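UPF0255 protein frsA (Vibrio vulnificus, PDB 4I4C) probably hydrolyses carboxylic esters to an alcohol and a carboxylate, as a member of the FrsA family with an alpha/beta-hydrolase fold. Local coordinates at residues A[53-58]-A[393-398]; A[58-63]-A[206-211]; A[362-367]-A[386-391]. All blocks are in the same frame, centred on the assembly; numbering follows the deposited sequence.

In the fold
Contacts 1 and 2 share Val-58 and helix 54-60, with centres about 11 Å apart; one packs that helix on the final helix 394-413, the other joins its C-terminal end to the start of helix 210-217. Contact 3 lies on the last two strands of the mixed sheet, about 13 Å from contact 1 between centres, and strand 385-389 leads into helix 394-413. Along the chain, contacts 2 and 3 follow one another inside the loop that contact 1 closes. Tyr-398 stacks on Trp-59 of contact 2 and touches Leu-363 of contact 3. Helix 54-60, helix 394-413 and the loop after strand 358-363 line the polyether pocket of this alpha/beta-hydrolase fold, through Gln-56, Trp-59, Gln-60, Tyr-398 and Asp-366.

Contact 1 of 3, residues A[53-58]-A[393-398]; sequences RRLQWV and TITQGY
Leu-55 meets Ile-394 where helix 54-60 packs on helix 394-413, the last helix of the alpha/beta-hydrolase fold; the axes of the two short segments approach to 10.0 Å and cross at -47°. The two side chains lie at about a right angle, and Leu-55 CD1 presses on Ile-394 CB at 3.5 Å, closer than carbons usually come. With CG anti to its carbonyl carbon (chi1 -64°), Leu-55 turns its fork to Ile-394 and Thr-395, CD2 reaching 3.7 Å from Thr-395 OG1. A forked aliphatic side chain suits a place where it can touch both at once.

One turn on from Ile-394, Tyr-398 carries the rest of the interface. Its CE2 comes 3.7 Å from Gln-56 CA, while Gln-56 N sits at the edge of the ring, in its plane. Ile-394 CG2 lies over one face of the same ring, offset toward its rim. Gln-56 and Tyr-398 line the pocket of a bound polyether, probably from the crystallisation liquor.

Water bridges the helices: one molecule donates to Leu-55 O at 2.9 Å and lies 2.9 Å from Thr-395 OG1. Behind, Thr-393 N-caps its helix, OG1 accepting from Gln-396 N at 3.0 Å and 155°.

Contact 2 of 3, residues A[58-63]-A[206-211]; sequences VWQGVD and QTDMWR
The Schellman motif that ends helix 54-60 sets Gln-60 and Gly-61 against Asp-208 and Arg-211, at the entry to helix 210-217. Gly-61 leaves the helix with a positive phi of 133°; its N returns to Val-58 O at 2.9 Å, and Val-62 N probably bonds to Trp-57 O. A glycine fits twice over: it takes up this backbone shape readily, and its bare CA gives the guanidinium of Arg-211 a surface to lie on. Gly-61 CA sits over the centre of one guanidinium face, 3.6 Å from Arg-211 CZ. The arginine chain bends at chi2 to reach there, and its CG passes 3.3 Å from Gln-60 O.

Gln-60 turns its amide to the other segment. Its NE2 donates to Asp-208 O at 2.8 Å and 148°, the donor tilted from the carbonyl plane, while the planes of the Gln-60 amide and the Asp-208 carboxylate are turned 73° from each other. A water spans those two groups, accepting from Gln-60 NE2 at 2.9 Å and donating to Asp-208 OD2 at 2.7 Å. The opposite end of the amide, OE1, accepts from Gln-56 NE2, and Asp-208 is held by Ser-133 and by Leu-205 N.

The helix-terminal carbonyl Gln-60 O is served by two waters. One donates to it at 2.7 Å and accepts from Arg-211 N; the other connects it to Arg-211 NE. With Trp-59, Gln-60 and Met-209 lining the polyether pocket, this is a Schellman motif with glycine at the C' position, built into the wall of a ligand pocket.

Contact 3 of 3, residues A[362-367]-A[386-391]; sequences SLEGDP and AKKISS
Glu-364 and Lys-388 lie at a slant to each other beside two parallel strands, touching through their aliphatic parts: Glu-364 CG is 3.8 Å from Lys-388 CD. Their charged ends do not meet, as Glu-364 OE2 and Lys-388 NZ are 6.1 Å apart. Glu-364 instead reaches across to Ser-390, just past the end of the neighbouring strand, its CG anti to the backbone N (chi1 -176°) carrying the extended chain out; Glu-364 OE1 accepts from Ser-390 OG at 2.4 Å, a doubtfully short length. Glutamate suits this place: its methylenes lie on the lysine's, while its carboxylate stays at the exposed surface, where a weakly bound water also meets OE1.

On one face of the sheet Leu-363 and Ile-389 lie side by side, Leu-363 CD1 4.4 Å from Ile-389 CB, both packing beneath helix 394-413, where apolar chains belong. Ile-389 also lays CG1 beside Ser-362 O at 3.5 Å. On the other face Ser-362 and Lys-388 point toward helix 371-379; Ser-362 OG is bonded to Ser-369 O, and a water links it to Lys-387 O.

Between the two faces, backbone bonds join the strands. Ile-389 N donates to Ser-362 O at 3.0 Å, nearly straight at 177° and in the carbonyl plane. Glu-364 N reaches Ile-389 O at 2.9 Å from 35° above the plane of the Ile-389 carbonyl, and the bond from Ser-362 N to Lys-387 O is weak at 3.4 Å.

Past the strand the chain reverses in a type II turn from Leu-363 to Asp-366, with Gly-365 supplying the positive phi. This brings Asp-366 to the polyether pocket, in a salt bridge with Arg-272. The whole is a beta-alpha-beta unit at the edge of the alpha/beta-hydrolase sheet, with a pocket residue in the loop after the first strand.

Contact 1 of 3, residues A[53-58]-A[393-398]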
# COMPACT_ATOMS: atom_id res chain seq x y z
N ARG A 53 -0.92 9.90 -7.56
CA ARG A 53 0.01 8.83 -7.90
C ARG A 53 -0.22 8.33 -9.33
O ARG A 53 -0.34 7.12 -9.55
CB ARG A 53 -0.19 7.67 -6.94
CG ARG A 53 -0.26 8.06 -5.47
CD ARG A 53 1.02 7.75 -4.75
NE ARG A 53 1.12 8.45 -3.46
CZ ARG A 53 0.85 7.90 -2.28
NH1 ARG A 53 0.47 6.63 -2.20
NH2 ARG A 53 0.97 8.62 -1.17
N ARG A 54 -0.32 9.25 -10.29
CA ARG A 54 -0.59 8.90 -11.70
C ARG A 54 0.22 7.72 -12.23
O ARG A 54 -0.35 6.75 -12.72
CB ARG A 54 -0.34 10.09 -12.62
CG ARG A 54 -1.43 11.12 -12.70
CD ARG A 54 -1.03 12.13 -13.76
NE ARG A 54 -2.13 12.99 -14.20
CZ ARG A 54 -2.38 14.19 -13.70
NH1 ARG A 54 -1.63 14.68 -12.73
NH2 ARG A 54 -3.39 14.91 -14.17
N LEU A 55 1.55 7.82 -12.14
CA LEU A 55 2.44 6.76 -12.62
C LEU A 55 2.32 5.45 -11.82
O LEU A 55 2.40 4.37 -12.39
CB LEU A 55 3.90 7.25 -12.65
CG LEU A 55 4.10 8.39 -13.66
CD1 LEU A 55 5.54 8.87 -13.76
CD2 LEU A 55 3.64 7.93 -15.00
N GLN A 56 2.11 5.55 -10.51
CA GLN A 56 1.90 4.35 -9.69
C GLN A 56 0.63 3.62 -10.13
O GLN A 56 0.61 2.41 -10.30
CB GLN A 56 1.81 4.70 -8.21
CG GLN A 56 1.73 3.49 -7.30
CD GLN A 56 1.22 3.83 -5.90
OE1 GLN A 56 1.86 4.57 -5.16
NE2 GLN A 56 0.06 3.29 -5.54
N TRP A 57 -0.45 4.37 -10.28
CA TRP A 57 -1.73 3.77 -10.65
C TRP A 57 -1.67 3.11 -12.03
O TRP A 57 -2.21 2.02 -12.22
CB TRP A 57 -2.87 4.79 -10.50
CG TRP A 57 -3.09 5.16 -9.07
CD1 TRP A 57 -2.90 4.37 -7.98
CD2 TRP A 57 -3.51 6.44 -8.57
NE1 TRP A 57 -3.19 5.06 -6.83
CE2 TRP A 57 -3.58 6.33 -7.17
CE3 TRP A 57 -3.84 7.66 -9.17
CZ2 TRP A 57 -3.95 7.40 -6.35
CZ3 TRP A 57 -4.22 8.72 -8.35
CH2 TRP A 57 -4.27 8.58 -6.96
N VAL A 58 -0.98 3.74 -12.97
CA VAL A 58 -0.80 3.16 -14.30
C VAL A 58 0.03 1.87 -14.20
O VAL A 58 -0.35 0.85 -14.75
CB VAL A 58 -0.11 4.16 -15.25
CG1 VAL A 58 0.37 3.46 -16.52
CG2 VAL A 58 -1.06 5.31 -15.57
N THR A 393 12.59 8.47 -16.31
CA THR A 393 11.18 8.55 -15.91
C THR A 393 10.94 7.78 -14.62
O THR A 393 11.72 6.90 -14.25
CB THR A 393 10.24 8.00 -17.00
OG1 THR A 393 10.37 6.58 -17.09
CG2 THR A 393 10.55 8.62 -18.35
N ILE A 394 9.84 8.08 -13.95
CA ILE A 394 9.48 7.36 -12.73
C ILE A 394 9.10 5.92 -13.06
O ILE A 394 9.47 4.99 -12.33
CB ILE A 394 8.35 8.06 -11.92
CG1 ILE A 394 8.86 9.34 -11.27
CG2 ILE A 394 7.81 7.15 -10.87
CD1 ILE A 394 8.99 10.53 -12.23
N THR A 395 8.39 5.73 -14.17
CA THR A 395 7.98 4.39 -14.58
C THR A 395 9.18 3.49 -14.81
O THR A 395 9.18 2.30 -14.46
CB THR A 395 7.16 4.42 -15.88
OG1 THR A 395 6.04 5.27 -15.70
CG2 THR A 395 6.71 3.02 -16.24
N GLN A 396 10.21 4.05 -15.43
CA GLN A 396 11.42 3.28 -15.65
C GLN A 396 12.07 2.87 -14.32
O GLN A 396 12.56 1.75 -14.18
CB GLN A 396 12.39 4.08 -16.52
CG GLN A 396 13.73 3.43 -16.66
CD GLN A 396 14.71 4.34 -17.35
OE1 GLN A 396 14.64 5.57 -17.22
NE2 GLN A 396 15.63 3.76 -18.10
N GLY A 397 12.04 3.79 -13.36
CA GLY A 397 12.51 3.52 -12.01
C GLY A 397 11.72 2.41 -11.35
O GLY A 397 12.30 1.49 -10.77
N TYR A 398 10.40 2.48 -11.44
CA TYR A 398 9.56 1.41 -10.90
C TYR A 398 9.91 0.08 -11.56
O TYR A 398 10.10 -0.94 -10.88
CB TYR A 398 8.07 1.69 -11.12
CG TYR A 398 7.45 2.75 -10.21
CD1 TYR A 398 8.05 3.13 -9.02
CD2 TYR A 398 6.23 3.35 -10.56
CE1 TYR A 398 7.47 4.09 -8.19
CE2 TYR A 398 5.64 4.32 -9.74
CZ TYR A 398 6.27 4.68 -8.56
OH TYR A 398 5.69 5.64 -7.75
O HOH W 1 3.74 3.78 -14.87
O HOH W 2 3.23 7.82 -8.91

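Contact 2 of 3, residues A[58-63]-A[206-211]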
# COMPACT_ATOMS: atom_id res chain seq x y z
N VAL A 58 -0.98 3.74 -12.97
CA VAL A 58 -0.80 3.16 -14.30
C VAL A 58 0.03 1.87 -14.20
O VAL A 58 -0.35 0.85 -14.75
CB VAL A 58 -0.11 4.16 -15.25
CG1 VAL A 58 0.37 3.46 -16.52
CG2 VAL A 58 -1.06 5.31 -15.57
N TRP A 59 1.14 1.93 -13.49
CA TRP A 59 1.94 0.75 -13.17
C TRP A 59 1.08 -0.39 -12.61
O TRP A 59 1.18 -1.54 -13.04
CB TRP A 59 3.02 1.14 -12.16
CG TRP A 59 4.07 0.12 -11.93
CD1 TRP A 59 4.57 -0.78 -12.83
CD2 TRP A 59 4.78 -0.10 -10.70
NE1 TRP A 59 5.54 -1.55 -12.23
CE2 TRP A 59 5.70 -1.15 -10.93
CE3 TRP A 59 4.73 0.48 -9.42
CZ2 TRP A 59 6.55 -1.63 -9.93
CZ3 TRP A 59 5.58 0.00 -8.43
CH2 TRP A 59 6.48 -1.04 -8.69
N GLN A 60 0.21 -0.07 -11.67
CA GLN A 60 -0.71 -1.04 -11.08
C GLN A 60 -1.80 -1.55 -12.03
O GLN A 60 -2.43 -2.58 -11.77
CB GLN A 60 -1.35 -0.46 -9.81
CG GLN A 60 -0.34 -0.23 -8.72
CD GLN A 60 -0.91 0.45 -7.50
OE1 GLN A 60 -1.07 1.67 -7.48
NE2 GLN A 60 -1.20 -0.32 -6.46
N GLY A 61 -2.04 -0.84 -13.13
CA GLY A 61 -2.94 -1.34 -14.15
C GLY A 61 -4.01 -0.41 -14.71
O GLY A 61 -4.74 -0.80 -15.61
N VAL A 62 -4.12 0.80 -14.17
CA VAL A 62 -5.08 1.76 -14.69
C VAL A 62 -4.62 2.24 -16.05
O VAL A 62 -3.44 2.52 -16.25
CB VAL A 62 -5.21 3.02 -13.78
CG1 VAL A 62 -6.24 3.98 -14.36
CG2 VAL A 62 -5.58 2.64 -12.38
N ASP A 63 -5.55 2.34 -17.00
CA ASP A 63 -5.22 2.86 -18.31
C ASP A 63 -5.01 4.36 -18.24
O ASP A 63 -5.84 5.07 -17.67
CB ASP A 63 -6.35 2.56 -19.30
CG ASP A 63 -6.12 3.22 -20.65
OD1 ASP A 63 -5.36 2.65 -21.46
OD2 ASP A 63 -6.69 4.32 -20.88
N GLN A 206 -4.45 -4.34 0.23
CA GLN A 206 -3.69 -5.54 -0.16
C GLN A 206 -4.07 -6.05 -1.55
O GLN A 206 -3.33 -6.83 -2.18
CB GLN A 206 -3.86 -6.63 0.89
CG GLN A 206 -5.27 -7.16 1.05
CD GLN A 206 -5.28 -8.38 1.95
OE1 GLN A 206 -4.99 -9.47 1.50
NE2 GLN A 206 -5.58 -8.18 3.23
N THR A 207 -5.22 -5.60 -2.03
CA THR A 207 -5.74 -6.01 -3.32
C THR A 207 -5.20 -5.11 -4.46
O THR A 207 -5.63 -5.22 -5.60
CB THR A 207 -7.31 -6.04 -3.31
OG1 THR A 207 -7.81 -4.87 -2.67
CG2 THR A 207 -7.82 -7.26 -2.53
N ASP A 208 -4.24 -4.24 -4.16
CA ASP A 208 -3.72 -3.30 -5.16
C ASP A 208 -2.47 -3.81 -5.88
O ASP A 208 -1.81 -3.04 -6.57
CB ASP A 208 -3.38 -1.92 -4.53
CG ASP A 208 -4.60 -1.21 -3.96
OD1 ASP A 208 -5.73 -1.68 -4.18
OD2 ASP A 208 -4.41 -0.16 -3.28
N MET A 209 -2.17 -5.10 -5.76
CA MET A 209 -0.89 -5.62 -6.27
C MET A 209 -1.02 -6.85 -7.17
O MET A 209 -0.08 -7.63 -7.30
CB MET A 209 0.04 -5.95 -5.10
CG MET A 209 0.44 -4.72 -4.30
SD MET A 209 1.21 -5.09 -2.71
CE MET A 209 -0.15 -5.88 -1.82
N TRP A 210 -2.20 -7.01 -7.77
CA TRP A 210 -2.47 -8.09 -8.70
C TRP A 210 -1.42 -8.24 -9.81
O TRP A 210 -1.03 -9.35 -10.14
CB TRP A 210 -3.87 -7.95 -9.33
CG TRP A 210 -4.03 -8.86 -10.49
CD1 TRP A 210 -4.09 -8.52 -11.81
CD2 TRP A 210 -4.10 -10.29 -10.45
NE1 TRP A 210 -4.22 -9.64 -12.59
CE2 TRP A 210 -4.22 -10.75 -11.78
CE3 TRP A 210 -4.09 -11.23 -9.41
CZ2 TRP A 210 -4.32 -12.10 -12.10
CZ3 TRP A 210 -4.19 -12.58 -9.74
CH2 TRP A 210 -4.30 -12.99 -11.07
N ARG A 211 -0.93 -7.13 -10.35
CA ARG A 211 0.06 -7.20 -11.43
C ARG A 211 1.44 -7.63 -10.94
O ARG A 211 2.28 -8.08 -11.73
CB ARG A 211 0.13 -5.87 -12.19
CG ARG A 211 -1.20 -5.47 -12.82
CD ARG A 211 -1.06 -4.92 -14.25
NE ARG A 211 -2.37 -4.86 -14.92
CZ ARG A 211 -2.58 -4.36 -16.13
NH1 ARG A 211 -1.57 -3.87 -16.84
NH2 ARG A 211 -3.81 -4.35 -16.64
O HOH W 3 -1.86 -4.29 -9.75
O HOH W 4 -2.19 1.10 -4.08
O HOH W 5 -4.53 -4.75 -12.95

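Contact 3 of 3, residues A[362-367]-A[386-391]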
# COMPACT_ATOMS: atom_id res chain seq x y z
N SER A 362 15.19 2.44 -3.26
CA SER A 362 14.24 3.53 -3.39
C SER A 362 14.68 4.35 -4.59
O SER A 362 15.81 4.22 -5.05
CB SER A 362 14.22 4.39 -2.13
OG SER A 362 15.37 5.20 -2.05
N LEU A 363 13.76 5.17 -5.11
CA LEU A 363 14.07 6.00 -6.26
C LEU A 363 14.89 7.21 -5.82
O LEU A 363 14.74 7.71 -4.71
CB LEU A 363 12.78 6.43 -6.98
CG LEU A 363 12.15 5.45 -7.97
CD1 LEU A 363 11.91 4.07 -7.38
CD2 LEU A 363 10.84 6.01 -8.53
N GLU A 364 15.77 7.67 -6.71
CA GLU A 364 16.61 8.83 -6.41
C GLU A 364 15.79 10.03 -5.96
O GLU A 364 14.83 10.42 -6.61
CB GLU A 364 17.45 9.22 -7.63
CG GLU A 364 18.42 10.36 -7.35
CD GLU A 364 19.24 10.76 -8.56
OE1 GLU A 364 19.55 9.89 -9.41
OE2 GLU A 364 19.57 11.96 -8.67
N GLY A 365 16.18 10.59 -4.82
CA GLY A 365 15.48 11.74 -4.27
C GLY A 365 14.09 11.43 -3.75
O GLY A 365 13.20 12.26 -3.81
N ASP A 366 13.88 10.21 -3.26
CA ASP A 366 12.67 9.90 -2.52
C ASP A 366 12.86 10.42 -1.11
O ASP A 366 13.64 9.85 -0.34
CB ASP A 366 12.42 8.38 -2.49
CG ASP A 366 11.14 8.01 -1.75
OD1 ASP A 366 10.48 8.90 -1.18
OD2 ASP A 366 10.79 6.81 -1.73
N PRO A 367 12.15 11.50 -0.75
CA PRO A 367 12.35 12.13 0.56
C PRO A 367 11.81 11.26 1.69
O PRO A 367 12.18 11.46 2.84
CB PRO A 367 11.53 13.42 0.45
CG PRO A 367 10.41 13.04 -0.48
CD PRO A 367 11.03 12.11 -1.49
N ALA A 386 21.94 -2.16 -1.00
CA ALA A 386 21.08 -1.00 -1.19
C ALA A 386 21.26 -0.47 -2.60
O ALA A 386 22.33 -0.60 -3.18
CB ALA A 386 21.40 0.08 -0.18
N LYS A 387 20.21 0.14 -3.14
CA LYS A 387 20.33 0.78 -4.45
C LYS A 387 19.58 2.11 -4.51
O LYS A 387 18.48 2.25 -3.98
CB LYS A 387 19.84 -0.18 -5.54
CG LYS A 387 19.74 0.43 -6.93
CD LYS A 387 21.10 0.86 -7.46
CE LYS A 387 20.99 1.47 -8.86
NZ LYS A 387 20.59 0.46 -9.89
N LYS A 388 20.21 3.11 -5.11
CA LYS A 388 19.54 4.36 -5.44
C LYS A 388 19.19 4.30 -6.91
O LYS A 388 20.06 4.38 -7.78
CB LYS A 388 20.44 5.56 -5.14
CG LYS A 388 20.04 6.85 -5.87
CD LYS A 388 20.47 8.09 -5.10
CE LYS A 388 21.92 8.01 -4.71
NZ LYS A 388 22.32 9.22 -3.96
N ILE A 389 17.90 4.13 -7.19
CA ILE A 389 17.47 3.91 -8.56
C ILE A 389 17.41 5.23 -9.31
O ILE A 389 16.56 6.08 -9.02
CB ILE A 389 16.09 3.25 -8.61
CG1 ILE A 389 16.04 2.02 -7.71
CG2 ILE A 389 15.75 2.89 -10.05
CD1 ILE A 389 16.33 0.73 -8.43
N SER A 390 18.32 5.40 -10.26
CA SER A 390 18.32 6.56 -11.14
C SER A 390 17.64 6.18 -12.44
O SER A 390 17.88 5.10 -12.98
CB SER A 390 19.75 7.02 -11.44
OG SER A 390 20.28 7.78 -10.37
N SER A 391 16.79 7.07 -12.94
CA SER A 391 16.13 6.85 -14.22
C SER A 391 15.64 8.17 -14.82
O SER A 391 15.53 9.17 -14.12
CB SER A 391 14.95 5.88 -14.07
OG SER A 391 13.97 6.41 -13.19
O HOH W 6 18.01 4.24 -1.98
O HOH W 7 17.02 9.95 -11.32